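Local atomic coordinates of 450aa long hypothetical fmu protein (PDB entry 2YXL), a protein that probably methylates cytosine in RNA at carbon 5, taking the methyl group from S-adenosyl-L-methionine, and is seen here holding sinefungin. Residues Leu205-Glu211 with Leu222-Tyr228. Sequence-based numbering, arbitrary orientation.
Sequences LEEDGVE and LKIKGPY
Leu222 brings its CD1 methyl against CD1 of Leu205, the first of several apolar contacts by which the end of a helix and the loop after it settle on a strand. Two residues on, Ile224 occupies the middle of this layer: its CG2 reaches Leu205 CD1 at 3.8 Å, while its CB meets Val210 CG1 at 3.7 Å. With CG1 set between the backbone N and the carbonyl carbon (chi1 65°), the branch carries CD1 over one face of the Tyr228 ring, offset toward its rim. The backbone joins at Lys225, whose N donates a hydrogen bond to Glu211 O (2.9 Å from N to O); the same oxygen also receives a CA-H contact from Ile224. Lys225 and Glu211 then run alongside one another, but Lys225 NZ forms its salt bridge with Glu185. Beyond the cis peptide bond preceding Pro227, Tyr228 turns back, presenting its ring edge to Val210 CG2, which lies 3.8 Å from Tyr228 CD1; Leu205 CD2 also touches the ring, near CE1 and the hydroxyl. Tyr228 OH is hydrogen-bonded to Ser233 OG. An alanine in place of Tyr228 would probably leave these two methyls without their aromatic partner and Ser233 OG without this mate. Within the ferredoxin-like domain, helix 198-207 thus packs on the antiparallel sheet, where strand 221-225 runs between edge strand 212-214, which follows the loop, and strand 186-191.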
# COMPACT_ATOMS: atom_id res chain seq x y z
N LEU A 205 4.47 0.85 -23.73
CA LEU A 205 3.82 -0.20 -22.94
C LEU A 205 3.01 -1.15 -23.82
O LEU A 205 3.05 -2.37 -23.64
CB LEU A 205 2.93 0.40 -21.85
CG LEU A 205 3.59 1.11 -20.67
CD1 LEU A 205 2.56 1.93 -19.91
CD2 LEU A 205 4.29 0.12 -19.74
N GLU A 206 2.27 -0.58 -24.78
CA GLU A 206 1.49 -1.37 -25.73
C GLU A 206 2.38 -2.06 -26.77
O GLU A 206 1.92 -2.92 -27.52
CB GLU A 206 0.41 -0.52 -26.40
CG GLU A 206 -0.72 -0.12 -25.46
CD GLU A 206 -1.83 0.67 -26.14
OE1 GLU A 206 -2.97 0.63 -25.64
OE2 GLU A 206 -1.56 1.33 -27.17
N GLU A 207 3.66 -1.68 -26.81
CA GLU A 207 4.66 -2.36 -27.63
C GLU A 207 4.95 -3.73 -27.02
O GLU A 207 5.22 -4.70 -27.75
CB GLU A 207 5.95 -1.53 -27.72
CG GLU A 207 6.63 -1.58 -29.08
CD GLU A 207 5.96 -0.67 -30.11
OE1 GLU A 207 5.37 0.36 -29.71
OE2 GLU A 207 6.04 -0.98 -31.31
N ASP A 208 4.91 -3.81 -25.69
CA ASP A 208 4.85 -5.08 -24.97
C ASP A 208 3.42 -5.59 -24.99
O ASP A 208 2.55 -5.02 -25.65
CB ASP A 208 5.31 -4.89 -23.52
CG ASP A 208 6.82 -4.88 -23.36
OD1 ASP A 208 7.31 -4.14 -22.48
OD2 ASP A 208 7.52 -5.61 -24.09
N GLY A 209 3.16 -6.67 -24.25
CA GLY A 209 1.80 -7.19 -24.10
C GLY A 209 1.10 -6.59 -22.90
O GLY A 209 0.49 -7.31 -22.11
N VAL A 210 1.19 -5.27 -22.75
CA VAL A 210 0.64 -4.58 -21.58
C VAL A 210 -0.63 -3.82 -21.92
O VAL A 210 -0.63 -2.92 -22.77
CB VAL A 210 1.68 -3.63 -20.92
CG1 VAL A 210 1.11 -2.98 -19.67
CG2 VAL A 210 2.96 -4.38 -20.58
N GLU A 211 -1.72 -4.20 -21.26
CA GLU A 211 -3.01 -3.53 -21.38
C GLU A 211 -3.00 -2.26 -20.53
O GLU A 211 -2.71 -2.31 -19.33
CB GLU A 211 -4.11 -4.49 -20.93
CG GLU A 211 -5.53 -4.04 -21.25
CD GLU A 211 -6.56 -5.13 -20.97
OE1 GLU A 211 -7.77 -4.84 -21.05
OE2 GLU A 211 -6.17 -6.28 -20.67
N LEU A 222 -1.74 6.14 -15.32
CA LEU A 222 -2.11 5.01 -16.16
C LEU A 222 -2.32 3.78 -15.30
O LEU A 222 -1.54 3.49 -14.40
CB LEU A 222 -1.03 4.72 -17.20
CG LEU A 222 -0.51 5.85 -18.10
CD1 LEU A 222 0.71 5.37 -18.86
CD2 LEU A 222 -1.58 6.36 -19.05
N LYS A 223 -3.39 3.04 -15.60
CA LYS A 223 -3.58 1.73 -15.01
C LYS A 223 -3.11 0.68 -16.01
O LYS A 223 -3.55 0.67 -17.16
CB LYS A 223 -5.03 1.51 -14.58
CG LYS A 223 -5.45 2.43 -13.43
CD LYS A 223 -6.94 2.30 -13.09
CE LYS A 223 -7.29 3.09 -11.81
NZ LYS A 223 -7.28 4.58 -11.99
N ILE A 224 -2.17 -0.16 -15.58
CA ILE A 224 -1.64 -1.23 -16.43
C ILE A 224 -1.96 -2.59 -15.82
O ILE A 224 -1.90 -2.77 -14.60
CB ILE A 224 -0.12 -1.07 -16.71
CG1 ILE A 224 0.72 -1.19 -15.44
CG2 ILE A 224 0.16 0.26 -17.43
CD1 ILE A 224 2.21 -1.39 -15.68
N LYS A 225 -2.31 -3.54 -16.68
CA LYS A 225 -2.68 -4.88 -16.23
C LYS A 225 -1.42 -5.72 -16.04
O LYS A 225 -0.69 -5.99 -17.00
CB LYS A 225 -3.63 -5.54 -17.23
CG LYS A 225 -4.43 -6.72 -16.67
CD LYS A 225 -5.47 -7.20 -17.67
CE LYS A 225 -6.60 -7.97 -17.00
NZ LYS A 225 -6.21 -9.35 -16.59
N GLY A 226 -1.17 -6.13 -14.80
CA GLY A 226 -0.02 -6.96 -14.46
C GLY A 226 -0.06 -8.33 -15.11
O GLY A 226 -1.06 -8.69 -15.73
N PRO A 227 1.03 -9.11 -14.98
CA PRO A 227 2.26 -8.74 -14.27
C PRO A 227 3.20 -7.88 -15.11
O PRO A 227 3.25 -8.02 -16.33
CB PRO A 227 2.90 -10.09 -13.96
CG PRO A 227 2.44 -10.99 -15.05
CD PRO A 227 1.12 -10.47 -15.55
N TYR A 228 3.91 -6.98 -14.44
CA TYR A 228 4.84 -6.08 -15.11
C TYR A 228 6.16 -5.98 -14.34
O TYR A 228 6.18 -5.56 -13.17
CB TYR A 228 4.21 -4.70 -15.28
CG TYR A 228 5.03 -3.73 -16.10
CD1 TYR A 228 5.02 -3.79 -17.49
CD2 TYR A 228 5.81 -2.75 -15.49
CE1 TYR A 228 5.76 -2.91 -18.26
CE2 TYR A 228 6.56 -1.86 -16.25
CZ TYR A 228 6.53 -1.94 -17.63
OH TYR A 228 7.26 -1.06 -18.40